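Local atomic coordinates of uncharacterized protein Atu2129 (Agrobacterium tumefaciens, PDB entry 3DNH), a protein that is of unknown function but has a CREG-like beta-barrel domain of the pyridoxamine 5'-phosphate oxidase family and so may bind a flavin cofactor. Residues H79-N82 against M83-A87; D100-T103 against L104-T108; P133-K136 against L137-S140; K245-E248 against K249-Q253. One frame throughout, in Å; residues are numbered along the deposited sequence.

Interaction 1. Residues H79-N82 against M83-A87; sequences HARN and METDA
A bend at the last torsion of Met83, a selenomethionine (chi3 -72°), turns its methyl CE back toward His79, and the first torsion of Thr85 (chi1 61°) places OG1 against the carbonyl of Asn82. CE comes within 4.1 Å of CD2 of His79, meeting the imidazole obliquely, and the two side chains run side by side in the same direction; a long, flexible apolar chain suits this buried spot one turn further along the helix. Beneath them, Met83 N donates almost straight to His79 O at 2.9 Å. Near the helix end Asn82 O has two donors: Asp86 N at 2.8 Å, and Thr85 OG1, whose very short 2.5 Å separation is doubtful as an exact value. The threonine hydroxyl is placed to fold back onto a carbonyl of the last turn, just where Asp86 leaves helical geometry. Arg81 grips Asn82 OD1 side-on, with NE at 3.0 Å and NH2 at 2.9 Å, which accounts for the amide being turned with OD1 toward the arginine. A water donates to Ala80 O and Glu84 OE2. Around this, helix 78-85 lies on the barrel: His79, Asn82 and Met83 rest on Thr46 of strand 41-47, Met83 also meets Tyr147 of strand 144-157, Glu84 forms a salt bridge with Arg115, and Arg81 NH2 reaches Thr12 O of the second subunit.

Interaction 2. Residues D100-T103 against L104-T108; sequences DALT and LPRLT
Arg106 folds back from the start of strand 106-115, in the six-stranded antiparallel barrel, onto the 3-10 turn 101-103 that precedes it. Its CB points toward the turn, and bends at chi2 and chi3 curl the chain beyond it. CD of Arg106 then comes down close to Ala101 O, at 3.0 Å, and its NE and CZ pass the same oxygen at 3.5 and 3.7 Å. At the tip the guanidinium splits its tasks. One of its faces takes the methyl CD2 of Leu102, 3.8 Å from NH1, while NH2 donates in the guanidinium plane to Leu104 O at 3.0 Å with an N-H...O angle of 163°. Arginine suits this buried place because its CD and guanidinium can lie against the turn while the planar end donates to the carbonyl just before the strand. The turn itself is closed by Leu104 N donating to Ala101 O at 3.2 Å, from well above the carbonyl plane, and by Thr103 N bonded to Asp100 O. Across the dimer contact Asp100 forms a salt bridge with Arg40 of the second subunit, and Leu102 packs on Thr59 of that subunit. Leu104, whose apolar branch suits its buried position, sets CG 3.2 Å from Asp100 O, with its methyl CD2 3.6 Å from Thr103 OG1.

Interaction 3. Residues P133-K136 against L137-S140; sequences PKAK and LYLS
Ala135 lies under the ring of Tyr138 in a CH-pi contact: its CA sits 3.5 Å from the ring centroid, over one face and shifted toward the rim. Its methyl CB continues toward the phenol end, 3.5 Å from Tyr138 CZ. The ring can lie this flat against the backbone because chi1 of 60° places Tyr138 CG between the backbone N and the carbonyl carbon. From the following residue Leu139 brings CD1 to 3.7 Å from the same CB, and the single methyl of Ala135 fits between the aromatic ring and the leucine. These contacts lie on and around the short helix 135-138, which follows helix 121-131 and precedes barrel strand 144-157. One regular i to i+4 bond, Leu139 N to Ala135 O at 3.0 Å, accompanies the approach of the leucine to the alanine, and Lys136 N is bonded to Pro133 O. Further out, Ala135 packs on Tyr128 and Ile129 of helix 121-131, and Leu139 on Ile125. The phenol oxygen of Tyr138 is hydrogen-bonded to Asp100 OD2 of the second subunit, and the tyrosine side chain packs on Leu102 of that subunit.

Interaction 4. Residues K245-E248 against K249-Q253; sequences KQFE and KALAQ
From Lys245 to Ala252 the backbone keeps regular alpha-helical i to i+4 bonding, with Lys249 N on Lys245 O, Ala250 N on Gln246 O, Leu251 N on Phe247 O and Ala252 N on Glu248 O. This is helix 244-254, an amphipathic helix with a polar face and an apolar one. On the polar face Lys249 curls back, bent at chi2 (-64°) and again further out, until NZ donates to Lys245 O at 2.9 Å. That oxygen therefore takes two donors from one residue, the backbone N being 3.1 Å away. The ammonium also forms a salt bridge with Glu248 OE1, at 3.2 Å and weak as a hydrogen bond, as the two chains run side by side. Lys245 NZ stands 4.0 Å from Lys249 NZ, a proximity that the glutamate's charge would be expected to ease. Long charged chains suit this exposed side; the neutral Gln246 turns its OE1 to Glu242 N. On the buried face Phe247 and Leu251 point the same way, and both pack on Leu193 of helix 180-194 and on Ile224 of strand 223-227. The small Ala250, partly exposed, touches Val241. In a CH-pi contact Leu251 CG lies over one face of the Phe247 ring, 4.2 Å from the centroid and 3.8 Å from CZ.

How the interactions relate
All four are local contacts within continuous stretches, but their settings differ. Interaction 1 is buried, on a helix laid against the barrel; interaction 2 is partly buried where a turn enters a barrel strand; interaction 3 lies at the surface, and interaction 4 is partly buried on a helix that packs beside helix 180-194, about 44 Å from interaction 1 between centres. Interactions 1 to 3 reach the second subunit, and 2 and 3 meet across it: Tyr138 of one copy binds Asp100 of the other. The chemistry follows: side chains grip backbone carbonyls in 1, 2 and 4, an alanine against the face of a tyrosine ring carries 3, and only 4 has a salt bridge between its own segments.

Interaction 1. Residues H79-N82 against M83-A87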
ATOM      1  N   HIS A  79      -1.377  13.399   8.742  1.00 39.75           N
ATOM      2  CA  HIS A  79      -0.202  12.630   9.162  1.00 39.95           C
ATOM      3  C   HIS A  79       0.961  13.558   9.544  1.00 39.38           C
ATOM      4  O   HIS A  79       1.605  13.328  10.549  1.00 40.18           O
ATOM      5  CB  HIS A  79       0.225  11.558   8.146  1.00 39.44           C
ATOM      6  CG  HIS A  79       0.323  12.057   6.740  1.00 39.43           C
ATOM      7  ND1 HIS A  79      -0.767  12.528   6.035  1.00 40.59           N
ATOM      8  CD2 HIS A  79       1.375  12.118   5.890  1.00 41.59           C
ATOM      9  CE1 HIS A  79      -0.386  12.877   4.817  1.00 38.83           C
ATOM     10  NE2 HIS A  79       0.912  12.643   4.703  1.00 39.75           N
ATOM     11  N   ALA A  80       1.215  14.606   8.754  1.00 39.56           N
ATOM     12  CA  ALA A  80       2.212  15.634   9.124  1.00 38.93           C
ATOM     13  C   ALA A  80       1.969  16.149  10.535  1.00 38.55           C
ATOM     14  O   ALA A  80       2.904  16.157  11.361  1.00 39.14           O
ATOM     15  CB  ALA A  80       2.217  16.790   8.140  1.00 38.80           C
ATOM     16  N   ARG A  81       0.717  16.575  10.805  1.00 37.66           N
ATOM     17  CA  ARG A  81       0.291  17.013  12.118  1.00 37.31           C
ATOM     18  C   ARG A  81       0.608  15.953  13.161  1.00 37.34           C
ATOM     19  O   ARG A  81       1.202  16.274  14.207  1.00 36.32           O
ATOM     20  CB  ARG A  81      -1.224  17.322  12.139  1.00 36.74           C
ATOM     21  CG  ARG A  81      -1.774  18.149  13.364  1.00 37.11           C
ATOM     22  CD  ARG A  81      -2.144  17.297  14.607  1.00 38.08           C
ATOM     23  NE  ARG A  81      -2.889  16.077  14.233  1.00 40.43           N
ATOM     24  CZ  ARG A  81      -4.188  16.032  13.985  1.00 38.21           C
ATOM     25  NH1 ARG A  81      -4.934  17.138  14.089  1.00 37.01           N
ATOM     26  NH2 ARG A  81      -4.753  14.880  13.642  1.00 38.84           N
ATOM     27  N   ASN A  82       0.178  14.713  12.902  1.00 37.06           N
ATOM     28  CA  ASN A  82       0.338  13.632  13.890  1.00 38.46           C
ATOM     29  C   ASN A  82       1.803  13.478  14.255  1.00 39.46           C
ATOM     30  O   ASN A  82       2.157  13.444  15.449  1.00 39.42           O
ATOM     31  CB  ASN A  82      -0.245  12.298  13.393  1.00 38.83           C
ATOM     32  CG  ASN A  82      -1.759  12.308  13.318  1.00 37.97           C
ATOM     33  OD1 ASN A  82      -2.399  13.174  13.895  1.00 38.02           O
ATOM     34  ND2 ASN A  82      -2.342  11.355  12.574  1.00 33.92           N
HETATM   35  N   MSE A  83       2.646  13.444  13.223  1.00 40.14           N
HETATM   36  CA  MSE A  83       4.090  13.349  13.381  1.00 42.73           C
HETATM   37  C   MSE A  83       4.739  14.525  14.144  1.00 43.11           C
HETATM   38  O   MSE A  83       5.708  14.315  14.857  1.00 42.53           O
HETATM   39  CB  MSE A  83       4.760  13.137  12.019  1.00 42.61           C
HETATM   40  CG  MSE A  83       4.515  11.741  11.446  1.00 43.80           C
HETATM   41 SE   MSE A  83       5.487  11.370   9.786  0.90 48.49          SE
HETATM   42  CE  MSE A  83       4.462  12.518   8.521  1.00 41.87           C
ATOM     43  N   GLU A  84       4.192  15.741  14.021  1.00 44.27           N
ATOM     44  CA  GLU A  84       4.601  16.866  14.902  1.00 45.85           C
ATOM     45  C   GLU A  84       4.350  16.501  16.361  1.00 45.91           C
ATOM     46  O   GLU A  84       5.217  16.665  17.210  1.00 46.79           O
ATOM     47  CB  GLU A  84       3.823  18.167  14.622  1.00 45.53           C
ATOM     48  CG  GLU A  84       4.371  19.104  13.555  1.00 48.85           C
ATOM     49  CD  GLU A  84       5.914  19.202  13.513  1.00 54.63           C
ATOM     50  OE1 GLU A  84       6.477  20.184  14.057  1.00 55.24           O
ATOM     51  OE2 GLU A  84       6.563  18.301  12.901  1.00 57.39           O
ATOM     52  N   THR A  85       3.147  16.012  16.636  1.00 46.45           N
ATOM     53  CA  THR A  85       2.720  15.682  17.996  1.00 45.76           C
ATOM     54  C   THR A  85       3.452  14.459  18.607  1.00 45.32           C
ATOM     55  O   THR A  85       3.734  14.463  19.801  1.00 45.43           O
ATOM     56  CB  THR A  85       1.176  15.528  18.080  1.00 46.00           C
ATOM     57  OG1 THR A  85       0.730  14.471  17.226  1.00 46.47           O
ATOM     58  CG2 THR A  85       0.467  16.826  17.658  1.00 46.29           C
ATOM     59  N   ASP A  86       3.782  13.450  17.781  1.00 43.62           N
ATOM     60  CA  ASP A  86       4.365  12.175  18.227  1.00 41.98           C
ATOM     61  C   ASP A  86       5.067  11.531  17.024  1.00 41.59           C
ATOM     62  O   ASP A  86       4.415  11.192  16.012  1.00 40.45           O
ATOM     63  CB  ASP A  86       3.243  11.259  18.744  1.00 42.13           C
ATOM     64  CG  ASP A  86       3.750   9.960  19.383  1.00 42.54           C
ATOM     65  OD1 ASP A  86       4.800   9.406  18.991  1.00 43.26           O
ATOM     66  OD2 ASP A  86       3.045   9.469  20.290  1.00 44.27           O
ATOM     67  N   ALA A  87       6.388  11.353  17.131  1.00 39.53           N
ATOM     68  CA  ALA A  87       7.186  10.920  15.972  1.00 38.78           C
ATOM     69  C   ALA A  87       7.179   9.405  15.714  1.00 38.06           C
ATOM     70  O   ALA A  87       7.762   8.966  14.739  1.00 38.40           O
ATOM     71  CB  ALA A  87       8.650  11.452  16.078  1.00 38.66           C
TER
HETATM   72  O   HOH W   1       5.290  16.902  10.733  1.00 34.51           O

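Interaction 2. Residues D100-T103 against L104-T108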
ATOM      1  N   ASP A 100      -1.332  -8.982  -5.856  1.00 49.05           N
ATOM      2  CA  ASP A 100      -2.081  -8.891  -4.605  1.00 48.11           C
ATOM      3  C   ASP A 100      -1.207  -8.835  -3.354  1.00 47.99           C
ATOM      4  O   ASP A 100      -0.177  -9.505  -3.288  1.00 47.68           O
ATOM      5  CB  ASP A 100      -3.152  -9.981  -4.534  1.00 47.96           C
ATOM      6  CG  ASP A 100      -4.419  -9.576  -5.272  1.00 47.86           C
ATOM      7  OD1 ASP A 100      -4.627  -8.340  -5.410  1.00 49.44           O
ATOM      8  OD2 ASP A 100      -5.193 -10.456  -5.709  1.00 42.64           O
ATOM      9  N   ALA A 101      -1.610  -8.009  -2.380  1.00 47.12           N
ATOM     10  CA  ALA A 101      -0.808  -7.780  -1.173  1.00 47.62           C
ATOM     11  C   ALA A 101      -0.394  -9.060  -0.423  1.00 47.81           C
ATOM     12  O   ALA A 101       0.755  -9.174   0.022  1.00 49.11           O
ATOM     13  CB  ALA A 101      -1.510  -6.783  -0.213  1.00 46.67           C
ATOM     14  N   LEU A 102      -1.314 -10.006  -0.269  1.00 47.20           N
ATOM     15  CA  LEU A 102      -1.002 -11.217   0.461  1.00 47.26           C
ATOM     16  C   LEU A 102      -0.074 -12.200  -0.306  1.00 47.34           C
ATOM     17  O   LEU A 102       0.370 -13.205   0.250  1.00 47.80           O
ATOM     18  CB  LEU A 102      -2.292 -11.883   0.980  1.00 47.63           C
ATOM     19  CG  LEU A 102      -3.111 -11.137   2.052  1.00 47.37           C
ATOM     20  CD1 LEU A 102      -4.242 -12.018   2.574  1.00 44.40           C
ATOM     21  CD2 LEU A 102      -2.263 -10.646   3.216  1.00 47.96           C
ATOM     22  N   THR A 103       0.216 -11.902  -1.573  1.00 47.25           N
ATOM     23  CA  THR A 103       1.192 -12.675  -2.366  1.00 47.24           C
ATOM     24  C   THR A 103       2.605 -12.092  -2.273  1.00 47.24           C
ATOM     25  O   THR A 103       3.578 -12.740  -2.639  1.00 48.04           O
ATOM     26  CB  THR A 103       0.816 -12.722  -3.898  1.00 47.64           C
ATOM     27  OG1 THR A 103       0.878 -11.389  -4.449  1.00 47.49           O
ATOM     28  CG2 THR A 103      -0.558 -13.307  -4.126  1.00 44.40           C
ATOM     29  N   LEU A 104       2.724 -10.868  -1.804  1.00 47.23           N
ATOM     30  CA  LEU A 104       3.978 -10.156  -1.871  1.00 47.59           C
ATOM     31  C   LEU A 104       4.806 -10.278  -0.617  1.00 46.58           C
ATOM     32  O   LEU A 104       4.255 -10.410   0.435  1.00 46.32           O
ATOM     33  CB  LEU A 104       3.701  -8.671  -2.092  1.00 48.18           C
ATOM     34  CG  LEU A 104       2.756  -8.211  -3.184  1.00 49.29           C
ATOM     35  CD1 LEU A 104       2.579  -6.753  -3.210  1.00 47.88           C
ATOM     36  CD2 LEU A 104       3.216  -8.696  -4.488  1.00 48.28           C
ATOM     37  N   PRO A 105       6.125 -10.170  -0.727  1.00 45.68           N
ATOM     38  CA  PRO A 105       6.904  -9.939   0.492  1.00 44.98           C
ATOM     39  C   PRO A 105       6.566  -8.550   1.009  1.00 44.51           C
ATOM     40  O   PRO A 105       6.345  -7.632   0.218  1.00 45.61           O
ATOM     41  CB  PRO A 105       8.355  -9.988   0.011  1.00 45.24           C
ATOM     42  CG  PRO A 105       8.285  -9.617  -1.425  1.00 46.09           C
ATOM     43  CD  PRO A 105       6.989 -10.242  -1.913  1.00 45.51           C
ATOM     44  N   ARG A 106       6.466  -8.403   2.315  1.00 42.27           N
ATOM     45  CA  ARG A 106       6.047  -7.161   2.890  1.00 42.38           C
ATOM     46  C   ARG A 106       7.004  -6.840   4.022  1.00 40.76           C
ATOM     47  O   ARG A 106       7.151  -7.628   4.963  1.00 40.88           O
ATOM     48  CB  ARG A 106       4.619  -7.246   3.428  1.00 42.35           C
ATOM     49  CG  ARG A 106       3.553  -7.079   2.376  1.00 45.67           C
ATOM     50  CD  ARG A 106       2.840  -8.334   2.081  1.00 47.32           C
ATOM     51  NE  ARG A 106       2.142  -8.854   3.241  1.00 49.89           N
ATOM     52  CZ  ARG A 106       1.907 -10.138   3.454  1.00 50.47           C
ATOM     53  NH1 ARG A 106       1.255 -10.491   4.542  1.00 52.92           N
ATOM     54  NH2 ARG A 106       2.315 -11.069   2.581  1.00 54.70           N
ATOM     55  N   LEU A 107       7.680  -5.707   3.881  1.00 38.88           N
ATOM     56  CA  LEU A 107       8.649  -5.283   4.861  1.00 37.14           C
ATOM     57  C   LEU A 107       8.055  -4.202   5.744  1.00 37.01           C
ATOM     58  O   LEU A 107       7.672  -3.133   5.249  1.00 36.52           O
ATOM     59  CB  LEU A 107       9.947  -4.845   4.161  1.00 37.18           C
ATOM     60  CG  LEU A 107      10.976  -4.109   5.000  1.00 37.12           C
ATOM     61  CD1 LEU A 107      11.684  -5.138   5.910  1.00 38.71           C
ATOM     62  CD2 LEU A 107      11.958  -3.406   4.109  1.00 39.88           C
ATOM     63  N   THR A 108       7.928  -4.500   7.041  1.00 36.12           N
ATOM     64  CA  THR A 108       7.459  -3.497   7.992  1.00 36.15           C
ATOM     65  C   THR A 108       8.632  -2.937   8.798  1.00 36.02           C
ATOM     66  O   THR A 108       9.400  -3.692   9.384  1.00 34.58           O
ATOM     67  CB  THR A 108       6.337  -4.051   8.922  1.00 36.43           C
ATOM     68  OG1 THR A 108       5.231  -4.446   8.114  1.00 37.67           O
ATOM     69  CG2 THR A 108       5.861  -2.972   9.881  1.00 35.63           C
TER

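Interaction 3. Residues P133-K136 against L137-S140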
ATOM      1  N   PRO A 133       9.231  11.876 -10.829  1.00 42.16           N
ATOM      2  CA  PRO A 133       9.338  13.127 -11.595  1.00 42.41           C
ATOM      3  C   PRO A 133       8.144  14.068 -11.441  1.00 43.43           C
ATOM      4  O   PRO A 133       8.284  15.262 -11.668  1.00 43.70           O
ATOM      5  CB  PRO A 133       9.524  12.650 -13.054  1.00 42.87           C
ATOM      6  CG  PRO A 133       8.970  11.308 -13.094  1.00 42.32           C
ATOM      7  CD  PRO A 133       9.231  10.697 -11.717  1.00 41.32           C
ATOM      8  N   LYS A 134       6.986  13.562 -11.029  1.00 44.16           N
ATOM      9  CA  LYS A 134       5.852  14.439 -10.810  1.00 45.24           C
ATOM     10  C   LYS A 134       6.037  15.302  -9.565  1.00 44.82           C
ATOM     11  O   LYS A 134       5.370  16.323  -9.413  1.00 43.69           O
ATOM     12  CB  LYS A 134       4.541  13.658 -10.722  1.00 45.12           C
ATOM     13  CG  LYS A 134       3.861  13.502 -12.053  1.00 47.27           C
ATOM     14  CD  LYS A 134       2.467  12.827 -11.958  1.00 48.39           C
ATOM     15  CE  LYS A 134       2.522  11.317 -11.635  1.00 52.49           C
ATOM     16  NZ  LYS A 134       3.912  10.683 -11.640  1.00 53.17           N
ATOM     17  N   ALA A 135       6.952  14.891  -8.687  1.00 44.82           N
ATOM     18  CA  ALA A 135       7.219  15.659  -7.481  1.00 45.86           C
ATOM     19  C   ALA A 135       7.724  17.064  -7.849  1.00 46.28           C
ATOM     20  O   ALA A 135       7.650  17.975  -7.039  1.00 46.88           O
ATOM     21  CB  ALA A 135       8.200  14.931  -6.575  1.00 44.40           C
ATOM     22  N   LYS A 136       8.225  17.212  -9.078  1.00 46.67           N
ATOM     23  CA  LYS A 136       8.733  18.485  -9.587  1.00 47.61           C
ATOM     24  C   LYS A 136       7.713  19.571  -9.364  1.00 47.75           C
ATOM     25  O   LYS A 136       8.064  20.740  -9.239  1.00 47.97           O
ATOM     26  CB  LYS A 136       9.079  18.396 -11.082  1.00 47.52           C
ATOM     27  CG  LYS A 136      10.269  17.482 -11.392  1.00 47.47           C
ATOM     28  CD  LYS A 136      10.550  17.439 -12.899  1.00 49.07           C
ATOM     29  CE  LYS A 136      10.875  16.023 -13.387  1.00 51.18           C
ATOM     30  NZ  LYS A 136      12.290  15.572 -13.123  1.00 49.86           N
ATOM     31  N   LEU A 137       6.451  19.153  -9.279  1.00 48.06           N
ATOM     32  CA  LEU A 137       5.327  20.046  -9.134  1.00 47.97           C
ATOM     33  C   LEU A 137       4.901  20.183  -7.685  1.00 47.15           C
ATOM     34  O   LEU A 137       4.895  21.297  -7.160  1.00 46.82           O
ATOM     35  CB  LEU A 137       4.149  19.570 -10.007  1.00 48.70           C
ATOM     36  CG  LEU A 137       3.039  20.550 -10.423  1.00 50.11           C
ATOM     37  CD1 LEU A 137       1.942  20.687  -9.323  1.00 50.84           C
ATOM     38  CD2 LEU A 137       3.606  21.927 -10.867  1.00 50.85           C
ATOM     39  N   TYR A 138       4.528  19.073  -7.048  1.00 46.11           N
ATOM     40  CA  TYR A 138       3.947  19.141  -5.693  1.00 45.99           C
ATOM     41  C   TYR A 138       4.918  19.420  -4.540  1.00 46.23           C
ATOM     42  O   TYR A 138       4.480  19.736  -3.441  1.00 47.04           O
ATOM     43  CB  TYR A 138       3.053  17.943  -5.373  1.00 45.39           C
ATOM     44  CG  TYR A 138       3.728  16.590  -5.418  1.00 46.29           C
ATOM     45  CD1 TYR A 138       4.542  16.150  -4.361  1.00 46.59           C
ATOM     46  CD2 TYR A 138       3.522  15.720  -6.507  1.00 47.90           C
ATOM     47  CE1 TYR A 138       5.163  14.910  -4.389  1.00 45.30           C
ATOM     48  CE2 TYR A 138       4.132  14.468  -6.542  1.00 45.08           C
ATOM     49  CZ  TYR A 138       4.944  14.066  -5.484  1.00 45.87           C
ATOM     50  OH  TYR A 138       5.549  12.831  -5.524  1.00 41.33           O
ATOM     51  N   LEU A 139       6.224  19.269  -4.774  1.00 46.65           N
ATOM     52  CA  LEU A 139       7.240  19.754  -3.827  1.00 46.13           C
ATOM     53  C   LEU A 139       7.373  21.281  -3.956  1.00 46.60           C
ATOM     54  O   LEU A 139       7.744  21.953  -3.001  1.00 46.98           O
ATOM     55  CB  LEU A 139       8.602  19.086  -4.055  1.00 45.65           C
ATOM     56  CG  LEU A 139       8.743  17.565  -3.953  1.00 44.77           C
ATOM     57  CD1 LEU A 139      10.186  17.105  -4.279  1.00 43.62           C
ATOM     58  CD2 LEU A 139       8.350  17.131  -2.571  1.00 44.94           C
ATOM     59  N   SER A 140       7.073  21.825  -5.139  1.00 46.62           N
ATOM     60  CA  SER A 140       7.110  23.278  -5.358  1.00 46.51           C
ATOM     61  C   SER A 140       5.887  23.959  -4.734  1.00 46.44           C
ATOM     62  O   SER A 140       5.667  25.158  -4.925  1.00 45.70           O
ATOM     63  CB  SER A 140       7.208  23.623  -6.859  1.00 46.73           C
ATOM     64  OG  SER A 140       8.533  23.490  -7.355  1.00 45.66           O
TER

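Interaction 4. Residues K245-E248 against K249-Q253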
ATOM      1  N   LYS A 245      38.544   1.730  -8.372  1.00 39.92           N
ATOM      2  CA  LYS A 245      39.147   0.598  -9.072  1.00 39.83           C
ATOM      3  C   LYS A 245      38.277  -0.642  -8.912  1.00 39.07           C
ATOM      4  O   LYS A 245      38.005  -1.325  -9.893  1.00 38.24           O
ATOM      5  CB  LYS A 245      40.577   0.286  -8.586  1.00 40.23           C
ATOM      6  CG  LYS A 245      41.295  -0.669  -9.538  1.00 43.46           C
ATOM      7  CD  LYS A 245      42.824  -0.634  -9.417  1.00 46.25           C
ATOM      8  CE  LYS A 245      43.457  -0.909 -10.772  1.00 49.30           C
ATOM      9  NZ  LYS A 245      42.951   0.049 -11.802  1.00 50.82           N
ATOM     10  N   GLN A 246      37.829  -0.910  -7.679  1.00 38.67           N
ATOM     11  CA  GLN A 246      37.011  -2.080  -7.398  1.00 38.68           C
ATOM     12  C   GLN A 246      35.653  -1.963  -8.070  1.00 39.31           C
ATOM     13  O   GLN A 246      35.121  -2.951  -8.565  1.00 39.04           O
ATOM     14  CB  GLN A 246      36.868  -2.341  -5.896  1.00 37.90           C
ATOM     15  CG  GLN A 246      38.179  -2.752  -5.195  1.00 37.97           C
ATOM     16  CD  GLN A 246      38.019  -2.846  -3.690  1.00 38.18           C
ATOM     17  OE1 GLN A 246      37.026  -2.392  -3.120  1.00 37.40           O
ATOM     18  NE2 GLN A 246      39.007  -3.439  -3.032  1.00 38.82           N
ATOM     19  N   PHE A 247      35.080  -0.756  -8.103  1.00 40.67           N
ATOM     20  CA  PHE A 247      33.801  -0.565  -8.788  1.00 41.10           C
ATOM     21  C   PHE A 247      33.897  -0.887 -10.291  1.00 41.63           C
ATOM     22  O   PHE A 247      33.104  -1.664 -10.831  1.00 40.20           O
ATOM     23  CB  PHE A 247      33.330   0.864  -8.629  1.00 40.94           C
ATOM     24  CG  PHE A 247      32.064   1.138  -9.331  1.00 42.35           C
ATOM     25  CD1 PHE A 247      30.889   0.505  -8.929  1.00 45.23           C
ATOM     26  CD2 PHE A 247      32.007   2.068 -10.365  1.00 43.67           C
ATOM     27  CE1 PHE A 247      29.678   0.746  -9.578  1.00 42.02           C
ATOM     28  CE2 PHE A 247      30.775   2.329 -11.007  1.00 44.61           C
ATOM     29  CZ  PHE A 247      29.623   1.669 -10.596  1.00 39.90           C
ATOM     30  N   GLU A 248      34.845  -0.227 -10.954  1.00 43.00           N
ATOM     31  CA  GLU A 248      35.098  -0.413 -12.379  1.00 44.84           C
ATOM     32  C   GLU A 248      35.337  -1.902 -12.719  1.00 44.90           C
ATOM     33  O   GLU A 248      34.874  -2.386 -13.760  1.00 44.81           O
ATOM     34  CB  GLU A 248      36.255   0.509 -12.822  1.00 44.32           C
ATOM     35  CG  GLU A 248      36.888   0.238 -14.227  1.00 47.80           C
ATOM     36  CD  GLU A 248      38.311   0.807 -14.378  1.00 48.21           C
ATOM     37  OE1 GLU A 248      38.854   1.327 -13.366  1.00 54.42           O
ATOM     38  OE2 GLU A 248      38.906   0.709 -15.492  1.00 53.58           O
ATOM     39  N   LYS A 249      36.038  -2.633 -11.849  1.00 45.50           N
ATOM     40  CA  LYS A 249      36.288  -4.067 -12.101  1.00 45.47           C
ATOM     41  C   LYS A 249      34.987  -4.842 -12.018  1.00 45.44           C
ATOM     42  O   LYS A 249      34.640  -5.581 -12.930  1.00 44.50           O
ATOM     43  CB  LYS A 249      37.267  -4.679 -11.096  1.00 45.46           C
ATOM     44  CG  LYS A 249      38.666  -4.055 -11.026  1.00 48.64           C
ATOM     45  CD  LYS A 249      39.509  -4.199 -12.307  1.00 50.26           C
ATOM     46  CE  LYS A 249      39.339  -2.962 -13.224  1.00 52.86           C
ATOM     47  NZ  LYS A 249      39.407  -1.660 -12.448  1.00 51.97           N
ATOM     48  N   ALA A 250      34.310  -4.695 -10.884  1.00 45.18           N
ATOM     49  CA  ALA A 250      32.968  -5.226 -10.666  1.00 47.11           C
ATOM     50  C   ALA A 250      32.003  -4.909 -11.817  1.00 47.71           C
ATOM     51  O   ALA A 250      31.248  -5.777 -12.241  1.00 48.59           O
ATOM     52  CB  ALA A 250      32.384  -4.679  -9.348  1.00 46.51           C
ATOM     53  N   LEU A 251      32.020  -3.672 -12.316  1.00 48.09           N
ATOM     54  CA  LEU A 251      31.098  -3.289 -13.389  1.00 49.29           C
ATOM     55  C   LEU A 251      31.438  -4.031 -14.673  1.00 48.63           C
ATOM     56  O   LEU A 251      30.535  -4.494 -15.397  1.00 48.78           O
ATOM     57  CB  LEU A 251      31.105  -1.767 -13.644  1.00 49.60           C
ATOM     58  CG  LEU A 251      29.883  -0.855 -13.406  1.00 54.43           C
ATOM     59  CD1 LEU A 251      29.815   0.155 -14.549  1.00 55.08           C
ATOM     60  CD2 LEU A 251      28.535  -1.574 -13.301  1.00 55.79           C
ATOM     61  N   ALA A 252      32.739  -4.140 -14.941  1.00 48.14           N
ATOM     62  CA  ALA A 252      33.264  -4.750 -16.167  1.00 47.71           C
ATOM     63  C   ALA A 252      32.973  -6.253 -16.227  1.00 47.83           C
ATOM     64  O   ALA A 252      32.619  -6.778 -17.293  1.00 47.90           O
ATOM     65  CB  ALA A 252      34.779  -4.475 -16.308  1.00 47.10           C
ATOM     66  N   GLN A 253      33.159  -6.940 -15.099  1.00 47.40           N
ATOM     67  CA  GLN A 253      32.720  -8.333 -14.925  1.00 47.72           C
ATOM     68  C   GLN A 253      31.230  -8.455 -15.256  1.00 47.15           C
ATOM     69  O   GLN A 253      30.837  -9.280 -16.073  1.00 47.30           O
ATOM     70  CB  GLN A 253      33.029  -8.835 -13.493  1.00 47.82           C
ATOM     71  CG  GLN A 253      32.062  -9.903 -12.895  1.00 50.16           C
ATOM     72  CD  GLN A 253      31.176  -9.404 -11.703  1.00 55.43           C
ATOM     73  OE1 GLN A 253      30.385 -10.182 -11.140  1.00 57.79           O
ATOM     74  NE2 GLN A 253      31.322  -8.133 -11.316  1.00 51.70           N
TER